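Long-range contact in thiamine-binding periplasmic protein (Escherichia coli, PDB 2QRY), which binds thiamine, thiamine phosphate and thiamine diphosphate with high affinity in the periplasm and serves the ThiBPQ ABC transporter in thiamine import: residues K22-A34 with L70-G84. Sequence-based numbering, arbitrary orientation.
Sequences KPVLTVYTYDSFA and LRMEGKNSKADVVLG. With TPS (thiamin phosphate), chain E.
Leu83 CD2 sits over the centre of the Phe33 ring, a CH-pi contact 3.4 Å from the ring centroid. Strands 24-29 and 81-86 are parallel neighbours in the alpha/beta core of a periplasmic solute-binding protein. Helix 63-73 belongs to the beta-alpha-beta crossover from strand 54-59 to strand 81-86, and strand 24-29 lies between those two. Val27 and Val81 lie side by side on one face of the sheet. On the other face, Ala79 CB stands over the centre of the Tyr28 ring, 3.3 Å from its centroid. Near the ligand, Tyr30 turns one ring face to C6 of thiamin phosphate, and the edge of the Tyr30 ring meets Gly84 CA. Tyr30 OH is hydrogen-bonded to Glu248 and Asn282. Between the strands, Leu83 N bonds to Tyr28 O, and Tyr28 N to Val81 O. Thr26 O accepts from both Asp80 N and Val81 N. Tyr28 OH donates to the syn lone pair of Glu73 OE1 at 2.8 Å. Ser77 OG donates to the same oxygen and accepts from Ala79 N in an ST turn. Just before strand 81-86, Asp80 OD2 takes Thr26 N on its anti lone pair at 2.7 Å, and a water links that oxygen to Val24 O.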
ATOM      1  N   LYS A  22      20.293  -8.876  21.128  1.00 34.93           N
ATOM      2  CA  LYS A  22      20.712 -10.265  20.776  1.00 34.54           C
ATOM      3  C   LYS A  22      19.563 -11.120  20.259  1.00 34.45           C
ATOM      4  O   LYS A  22      19.701 -11.802  19.245  1.00 35.89           O
ATOM      5  CB  LYS A  22      21.369 -10.937  21.978  1.00 35.66           C
ATOM      6  CG  LYS A  22      22.879 -10.932  21.914  1.00 35.09           C
ATOM      7  CD  LYS A  22      23.333 -11.443  20.569  1.00 33.88           C
ATOM      8  CE  LYS A  22      24.835 -11.410  20.441  1.00 34.92           C
ATOM      9  NZ  LYS A  22      25.245 -11.922  19.102  1.00 37.61           N
ATOM     10  N   PRO A  23      18.416 -11.123  20.955  1.00 34.52           N
ATOM     11  CA  PRO A  23      17.313 -11.939  20.437  1.00 35.46           C
ATOM     12  C   PRO A  23      16.850 -11.312  19.118  1.00 36.57           C
ATOM     13  O   PRO A  23      16.884 -10.090  18.965  1.00 38.10           O
ATOM     14  CB  PRO A  23      16.263 -11.835  21.538  1.00 34.66           C
ATOM     15  CG  PRO A  23      16.520 -10.474  22.119  1.00 34.05           C
ATOM     16  CD  PRO A  23      18.026 -10.437  22.199  1.00 34.70           C
ATOM     17  N   VAL A  24      16.426 -12.141  18.170  1.00 37.58           N
ATOM     18  CA  VAL A  24      15.989 -11.650  16.864  1.00 36.06           C
ATOM     19  C   VAL A  24      14.474 -11.489  16.730  1.00 35.27           C
ATOM     20  O   VAL A  24      13.696 -12.282  17.262  1.00 36.67           O
ATOM     21  CB  VAL A  24      16.461 -12.592  15.737  1.00 36.76           C
ATOM     22  CG1 VAL A  24      16.146 -11.980  14.378  1.00 38.85           C
ATOM     23  CG2 VAL A  24      17.946 -12.862  15.869  1.00 35.93           C
ATOM     24  N   LEU A  25      14.064 -10.449  16.014  1.00 32.71           N
ATOM     25  CA  LEU A  25      12.651 -10.195  15.770  1.00 30.71           C
ATOM     26  C   LEU A  25      12.528 -10.104  14.247  1.00 29.13           C
ATOM     27  O   LEU A  25      12.933  -9.116  13.628  1.00 28.35           O
ATOM     28  CB  LEU A  25      12.222  -8.888  16.448  1.00 31.00           C
ATOM     29  CG  LEU A  25      10.737  -8.618  16.750  1.00 31.06           C
ATOM     30  CD1 LEU A  25      10.050  -7.998  15.562  1.00 32.39           C
ATOM     31  CD2 LEU A  25      10.061  -9.903  17.168  1.00 29.74           C
ATOM     32  N   THR A  26      11.992 -11.160  13.649  1.00 27.77           N
ATOM     33  CA  THR A  26      11.836 -11.244  12.201  1.00 27.14           C
ATOM     34  C   THR A  26      10.561 -10.577  11.709  1.00 26.32           C
ATOM     35  O   THR A  26       9.462 -10.955  12.104  1.00 27.14           O
ATOM     36  CB  THR A  26      11.852 -12.719  11.751  1.00 28.27           C
ATOM     37  OG1 THR A  26      13.113 -13.298  12.105  1.00 28.23           O
ATOM     38  CG2 THR A  26      11.655 -12.834  10.246  1.00 27.32           C
ATOM     39  N   VAL A  27      10.715  -9.587  10.837  1.00 25.55           N
ATOM     40  CA  VAL A  27       9.568  -8.862  10.306  1.00 24.89           C
ATOM     41  C   VAL A  27       9.423  -8.942   8.779  1.00 24.76           C
ATOM     42  O   VAL A  27      10.195  -8.318   8.047  1.00 23.53           O
ATOM     43  CB  VAL A  27       9.638  -7.367  10.699  1.00 26.72           C
ATOM     44  CG1 VAL A  27       8.404  -6.631  10.178  1.00 23.08           C
ATOM     45  CG2 VAL A  27       9.756  -7.228  12.220  1.00 24.98           C
ATOM     46  N   TYR A  28       8.433  -9.703   8.311  1.00 22.45           N
ATOM     47  CA  TYR A  28       8.167  -9.822   6.878  1.00 22.16           C
ATOM     48  C   TYR A  28       7.573  -8.508   6.359  1.00 21.99           C
ATOM     49  O   TYR A  28       6.687  -7.932   6.988  1.00 21.88           O
ATOM     50  CB  TYR A  28       7.159 -10.940   6.598  1.00 21.32           C
ATOM     51  CG  TYR A  28       7.699 -12.350   6.648  1.00 23.44           C
ATOM     52  CD1 TYR A  28       9.037 -12.607   6.953  1.00 24.43           C
ATOM     53  CD2 TYR A  28       6.869 -13.431   6.373  1.00 24.02           C
ATOM     54  CE1 TYR A  28       9.529 -13.910   6.980  1.00 25.57           C
ATOM     55  CE2 TYR A  28       7.346 -14.732   6.394  1.00 25.64           C
ATOM     56  CZ  TYR A  28       8.674 -14.966   6.698  1.00 26.99           C
ATOM     57  OH  TYR A  28       9.143 -16.260   6.714  1.00 30.25           O
ATOM     58  N   THR A  29       8.048  -8.046   5.208  1.00 20.92           N
ATOM     59  CA  THR A  29       7.529  -6.814   4.624  1.00 21.16           C
ATOM     60  C   THR A  29       7.845  -6.762   3.123  1.00 20.20           C
ATOM     61  O   THR A  29       8.497  -7.661   2.597  1.00 16.61           O
ATOM     62  CB  THR A  29       8.120  -5.566   5.337  1.00 21.76           C
ATOM     63  OG1 THR A  29       7.432  -4.393   4.888  1.00 23.36           O
ATOM     64  CG2 THR A  29       9.618  -5.429   5.043  1.00 20.78           C
ATOM     65  N   TYR A  30       7.371  -5.721   2.437  1.00 19.44           N
ATOM     66  CA  TYR A  30       7.621  -5.579   1.007  1.00 19.69           C
ATOM     67  C   TYR A  30       8.930  -4.835   0.743  1.00 21.54           C
ATOM     68  O   TYR A  30       9.481  -4.206   1.655  1.00 22.08           O
ATOM     69  CB  TYR A  30       6.427  -4.894   0.326  1.00 20.59           C
ATOM     70  CG  TYR A  30       5.941  -3.613   0.973  1.00 18.87           C
ATOM     71  CD1 TYR A  30       6.566  -2.392   0.712  1.00 19.53           C
ATOM     72  CD2 TYR A  30       4.813  -3.615   1.799  1.00 19.20           C
ATOM     73  CE1 TYR A  30       6.066  -1.193   1.250  1.00 19.78           C
ATOM     74  CE2 TYR A  30       4.307  -2.429   2.344  1.00 18.68           C
ATOM     75  CZ  TYR A  30       4.936  -1.224   2.061  1.00 19.84           C
ATOM     76  OH  TYR A  30       4.409  -0.051   2.556  1.00 21.25           O
ATOM     77  N   ASP A  31       9.429  -4.895  -0.495  1.00 21.99           N
ATOM     78  CA  ASP A  31      10.716  -4.277  -0.817  1.00 22.92           C
ATOM     79  C   ASP A  31      10.889  -2.777  -0.677  1.00 22.51           C
ATOM     80  O   ASP A  31      11.949  -2.330  -0.240  1.00 22.87           O
ATOM     81  CB  ASP A  31      11.217  -4.704  -2.211  1.00 27.03           C
ATOM     82  CG  ASP A  31      10.215  -4.442  -3.314  1.00 30.90           C
ATOM     83  OD1 ASP A  31       9.529  -3.398  -3.286  1.00 32.73           O
ATOM     84  OD2 ASP A  31      10.128  -5.286  -4.231  1.00 35.60           O
ATOM     85  N   SER A  32       9.883  -1.988  -1.038  1.00 21.34           N
ATOM     86  CA  SER A  32      10.032  -0.546  -0.923  1.00 22.26           C
ATOM     87  C   SER A  32      10.091  -0.091   0.541  1.00 22.84           C
ATOM     88  O   SER A  32      10.555   1.008   0.830  1.00 22.74           O
ATOM     89  CB  SER A  32       8.902   0.174  -1.663  1.00 20.72           C
ATOM     90  OG  SER A  32       7.649  -0.108  -1.084  1.00 23.74           O
ATOM     91  N   PHE A  33       9.645  -0.935   1.469  1.00 23.75           N
ATOM     92  CA  PHE A  33       9.688  -0.556   2.880  1.00 24.13           C
ATOM     93  C   PHE A  33      11.095  -0.767   3.436  1.00 25.98           C
ATOM     94  O   PHE A  33      11.667   0.138   4.045  1.00 26.62           O
ATOM     95  CB  PHE A  33       8.693  -1.374   3.708  1.00 22.27           C
ATOM     96  CG  PHE A  33       8.531  -0.878   5.120  1.00 22.53           C
ATOM     97  CD1 PHE A  33       7.613   0.125   5.421  1.00 24.21           C
ATOM     98  CD2 PHE A  33       9.308  -1.396   6.148  1.00 22.50           C
ATOM     99  CE1 PHE A  33       7.474   0.601   6.726  1.00 25.35           C
ATOM    100  CE2 PHE A  33       9.176  -0.925   7.458  1.00 25.48           C
ATOM    101  CZ  PHE A  33       8.256   0.074   7.748  1.00 24.11           C
ATOM    102  N   ALA A  34      11.650  -1.955   3.217  1.00 26.26           N
ATOM    103  CA  ALA A  34      12.986  -2.283   3.712  1.00 28.27           C
ATOM    104  C   ALA A  34      14.119  -1.715   2.852  1.00 30.71           C
ATOM    105  O   ALA A  34      15.292  -1.824   3.210  1.00 31.57           O
ATOM    106  CB  ALA A  34      13.137  -3.794   3.825  1.00 26.10           C
ATOM    107  N   LEU A  70       2.472 -16.381   3.907  1.00 22.69           N
ATOM    108  CA  LEU A  70       2.345 -16.729   5.315  1.00 21.86           C
ATOM    109  C   LEU A  70       1.349 -17.877   5.491  1.00 22.30           C
ATOM    110  O   LEU A  70       1.546 -18.752   6.328  1.00 23.19           O
ATOM    111  CB  LEU A  70       1.881 -15.520   6.126  1.00 21.96           C
ATOM    112  CG  LEU A  70       1.910 -15.742   7.637  1.00 23.65           C
ATOM    113  CD1 LEU A  70       3.353 -15.778   8.109  1.00 25.43           C
ATOM    114  CD2 LEU A  70       1.155 -14.641   8.342  1.00 24.33           C
ATOM    115  N   ARG A  71       0.275 -17.866   4.708  1.00 20.79           N
ATOM    116  CA  ARG A  71      -0.727 -18.917   4.794  1.00 22.22           C
ATOM    117  C   ARG A  71      -0.152 -20.271   4.384  1.00 23.48           C
ATOM    118  O   ARG A  71      -0.697 -21.317   4.740  1.00 23.05           O
ATOM    119  CB  ARG A  71      -1.909 -18.591   3.897  1.00 22.91           C
ATOM    120  CG  ARG A  71      -2.606 -17.307   4.246  1.00 26.95           C
ATOM    121  CD  ARG A  71      -3.733 -17.059   3.280  1.00 27.27           C
ATOM    122  NE  ARG A  71      -4.668 -18.175   3.285  1.00 29.14           N
ATOM    123  CZ  ARG A  71      -5.691 -18.290   2.447  1.00 31.69           C
ATOM    124  NH1 ARG A  71      -5.908 -17.351   1.529  1.00 32.89           N
ATOM    125  NH2 ARG A  71      -6.500 -19.341   2.528  1.00 30.50           N
HETATM  126  N   MSE A  72       0.940 -20.249   3.624  1.00 22.58           N
HETATM  127  CA  MSE A  72       1.559 -21.486   3.188  1.00 23.56           C
HETATM  128  C   MSE A  72       2.719 -21.897   4.083  1.00 21.86           C
HETATM  129  O   MSE A  72       3.136 -23.047   4.057  1.00 20.54           O
HETATM  130  CB  MSE A  72       2.012 -21.367   1.734  1.00 26.44           C
HETATM  131  CG  MSE A  72       0.854 -21.422   0.750  1.00 28.84           C
HETATM  132 SE   MSE A  72       1.420 -21.244  -1.100  1.00 36.29          SE
HETATM  133  CE  MSE A  72      -0.311 -20.812  -1.873  1.00 34.81           C
ATOM    134  N   GLU A  73       3.235 -20.959   4.873  1.00 22.19           N
ATOM    135  CA  GLU A  73       4.330 -21.262   5.791  1.00 23.01           C
ATOM    136  C   GLU A  73       3.710 -21.830   7.065  1.00 23.83           C
ATOM    137  O   GLU A  73       4.297 -22.677   7.741  1.00 22.21           O
ATOM    138  CB  GLU A  73       5.133 -20.004   6.148  1.00 22.78           C
ATOM    139  CG  GLU A  73       5.753 -19.264   4.968  1.00 24.05           C
ATOM    140  CD  GLU A  73       6.905 -18.348   5.376  1.00 24.21           C
ATOM    141  OE1 GLU A  73       6.765 -17.599   6.362  1.00 26.90           O
ATOM    142  OE2 GLU A  73       7.954 -18.367   4.705  1.00 25.69           O
ATOM    143  N   GLY A  74       2.510 -21.358   7.382  1.00 24.88           N
ATOM    144  CA  GLY A  74       1.830 -21.828   8.577  1.00 27.03           C
ATOM    145  C   GLY A  74       2.659 -21.565   9.820  1.00 28.16           C
ATOM    146  O   GLY A  74       3.319 -20.531   9.922  1.00 26.52           O
ATOM    147  N   LYS A  75       2.639 -22.491  10.771  1.00 29.30           N
ATOM    148  CA  LYS A  75       3.413 -22.279  11.979  1.00 31.40           C
ATOM    149  C   LYS A  75       4.895 -22.559  11.774  1.00 31.18           C
ATOM    150  O   LYS A  75       5.697 -22.378  12.683  1.00 31.45           O
ATOM    151  CB  LYS A  75       2.837 -23.086  13.146  1.00 34.12           C
ATOM    152  CG  LYS A  75       2.126 -24.368  12.783  1.00 37.44           C
ATOM    153  CD  LYS A  75       1.287 -24.851  13.968  1.00 40.23           C
ATOM    154  CE  LYS A  75       0.195 -23.834  14.316  1.00 42.26           C
ATOM    155  NZ  LYS A  75      -0.558 -24.153  15.566  1.00 41.33           N
ATOM    156  N   ASN A  76       5.253 -22.983  10.564  1.00 31.27           N
ATOM    157  CA  ASN A  76       6.652 -23.233  10.214  1.00 30.22           C
ATOM    158  C   ASN A  76       7.278 -21.897   9.828  1.00 28.96           C
ATOM    159  O   ASN A  76       8.488 -21.800   9.627  1.00 29.52           O
ATOM    160  CB  ASN A  76       6.767 -24.189   9.021  1.00 29.55           C
ATOM    161  CG  ASN A  76       6.561 -25.645   9.407  1.00 30.74           C
ATOM    162  OD1 ASN A  76       6.360 -26.502   8.545  1.00 29.50           O
ATOM    163  ND2 ASN A  76       6.622 -25.933  10.701  1.00 32.08           N
ATOM    164  N   SER A  77       6.441 -20.871   9.713  1.00 27.64           N
ATOM    165  CA  SER A  77       6.915 -19.542   9.346  1.00 29.08           C
ATOM    166  C   SER A  77       7.962 -19.037  10.332  1.00 29.03           C
ATOM    167  O   SER A  77       7.887 -19.315  11.529  1.00 29.04           O
ATOM    168  CB  SER A  77       5.748 -18.557   9.305  1.00 28.44           C
ATOM    169  OG  SER A  77       6.217 -17.237   9.098  1.00 29.40           O
ATOM    170  N   LYS A  78       8.939 -18.292   9.836  1.00 28.96           N
ATOM    171  CA  LYS A  78       9.958 -17.772  10.725  1.00 31.00           C
ATOM    172  C   LYS A  78       9.678 -16.323  11.097  1.00 29.45           C
ATOM    173  O   LYS A  78      10.450 -15.696  11.824  1.00 30.37           O
ATOM    174  CB  LYS A  78      11.352 -17.933  10.102  1.00 34.00           C
ATOM    175  CG  LYS A  78      11.539 -17.359   8.708  1.00 39.05           C
ATOM    176  CD  LYS A  78      12.849 -17.872   8.101  1.00 40.73           C
ATOM    177  CE  LYS A  78      13.212 -17.168   6.792  1.00 42.43           C
ATOM    178  NZ  LYS A  78      13.730 -15.777   6.996  1.00 44.98           N
ATOM    179  N   ALA A  79       8.549 -15.809  10.623  1.00 26.87           N
ATOM    180  CA  ALA A  79       8.162 -14.434  10.906  1.00 26.35           C
ATOM    181  C   ALA A  79       7.501 -14.259  12.271  1.00 25.60           C
ATOM    182  O   ALA A  79       6.738 -15.109  12.726  1.00 25.98           O
ATOM    183  CB  ALA A  79       7.231 -13.921   9.822  1.00 24.08           C
ATOM    184  N   ASP A  80       7.809 -13.137  12.908  1.00 26.07           N
ATOM    185  CA  ASP A  80       7.245 -12.774  14.204  1.00 26.27           C
ATOM    186  C   ASP A  80       6.173 -11.721  13.925  1.00 25.66           C
ATOM    187  O   ASP A  80       5.150 -11.651  14.603  1.00 26.08           O
ATOM    188  CB  ASP A  80       8.327 -12.177  15.109  1.00 26.66           C
ATOM    189  CG  ASP A  80       9.418 -13.176  15.459  1.00 27.71           C
ATOM    190  OD1 ASP A  80       9.088 -14.227  16.053  1.00 30.21           O
ATOM    191  OD2 ASP A  80      10.599 -12.910  15.153  1.00 26.33           O
ATOM    192  N   VAL A  81       6.424 -10.907  12.907  1.00 25.11           N
ATOM    193  CA  VAL A  81       5.495  -9.854  12.515  1.00 25.02           C
ATOM    194  C   VAL A  81       5.439  -9.718  10.992  1.00 24.95           C
ATOM    195  O   VAL A  81       6.453  -9.859  10.310  1.00 26.16           O
ATOM    196  CB  VAL A  81       5.923  -8.471  13.083  1.00 24.33           C
ATOM    197  CG1 VAL A  81       4.932  -7.404  12.656  1.00 23.84           C
ATOM    198  CG2 VAL A  81       6.015  -8.523  14.590  1.00 23.31           C
ATOM    199  N   VAL A  82       4.247  -9.458  10.464  1.00 24.27           N
ATOM    200  CA  VAL A  82       4.083  -9.240   9.033  1.00 23.76           C
ATOM    201  C   VAL A  82       3.706  -7.774   8.873  1.00 22.44           C
ATOM    202  O   VAL A  82       2.610  -7.374   9.264  1.00 22.51           O
ATOM    203  CB  VAL A  82       2.954 -10.100   8.431  1.00 22.71           C
ATOM    204  CG1 VAL A  82       2.709  -9.680   6.987  1.00 19.79           C
ATOM    205  CG2 VAL A  82       3.327 -11.577   8.499  1.00 23.09           C
ATOM    206  N   LEU A  83       4.614  -6.977   8.317  1.00 20.57           N
ATOM    207  CA  LEU A  83       4.367  -5.551   8.114  1.00 19.86           C
ATOM    208  C   LEU A  83       4.120  -5.245   6.630  1.00 19.28           C
ATOM    209  O   LEU A  83       4.960  -5.527   5.785  1.00 20.01           O
ATOM    210  CB  LEU A  83       5.561  -4.743   8.622  1.00 18.58           C
ATOM    211  CG  LEU A  83       5.491  -3.212   8.563  1.00 19.27           C
ATOM    212  CD1 LEU A  83       6.315  -2.617   9.711  1.00 15.73           C
ATOM    213  CD2 LEU A  83       5.980  -2.711   7.207  1.00 15.38           C
ATOM    214  N   GLY A  84       2.965  -4.677   6.311  1.00 17.27           N
ATOM    215  CA  GLY A  84       2.702  -4.373   4.921  1.00 16.20           C
ATOM    216  C   GLY A  84       1.404  -4.909   4.352  1.00 15.13           C
ATOM    217  O   GLY A  84       1.217  -4.881   3.146  1.00 15.23           O
TER
HETATM  218  CM2 TPS E 400       7.615   7.554  -4.734  1.00 16.66           C
HETATM  219  N3  TPS E 400       4.339   2.802  -1.588  1.00 21.75           N
HETATM  220  C2  TPS E 400       4.916   2.414  -2.708  1.00 22.35           C
HETATM  221  S1  TPS E 400       4.461   0.759  -2.867  1.00 22.37           S
HETATM  222  C5  TPS E 400       3.484   0.637  -1.397  1.00 21.14           C
HETATM  223  C4  TPS E 400       3.591   1.910  -0.880  1.00 21.84           C
HETATM  224  CM4 TPS E 400       2.888   2.282   0.421  1.00 22.85           C
HETATM  225  C6  TPS E 400       2.773  -0.607  -0.964  1.00 23.99           C
HETATM  226  C7  TPS E 400       3.251  -1.598  -2.025  1.00 25.37           C
HETATM  227  O7  TPS E 400       2.689  -2.899  -1.906  1.00 31.10           O
HETATM  228  N1A TPS E 400       5.490   6.734  -3.803  1.00 18.69           N
HETATM  229  C2A TPS E 400       6.825   6.684  -3.783  1.00 18.59           C
HETATM  230  N3A TPS E 400       7.469   5.879  -2.941  1.00 15.76           N
HETATM  231  C4A TPS E 400       6.801   5.085  -2.077  1.00 17.52           C
HETATM  232  N4A TPS E 400       7.497   4.255  -1.217  1.00 17.56           N
HETATM  233  C5A TPS E 400       5.370   5.110  -2.069  1.00 19.40           C
HETATM  234  C6A TPS E 400       4.746   5.979  -2.980  1.00 19.13           C
HETATM  235  C7A TPS E 400       4.513   4.235  -1.123  1.00 19.07           C
HETATM  236  P1  TPS E 400       3.325  -3.781  -3.102  1.00 24.68           P
HETATM  237  O1  TPS E 400       3.072  -3.069  -4.461  1.00 27.25           O
HETATM  238  O2  TPS E 400       2.751  -5.256  -3.099  1.00 31.77           O
HETATM  239  O3  TPS E 400       4.852  -3.861  -2.882  1.00 24.66           O
HETATM  240  O   HOH W   1      12.780 -14.251  15.735  1.00 37.51           O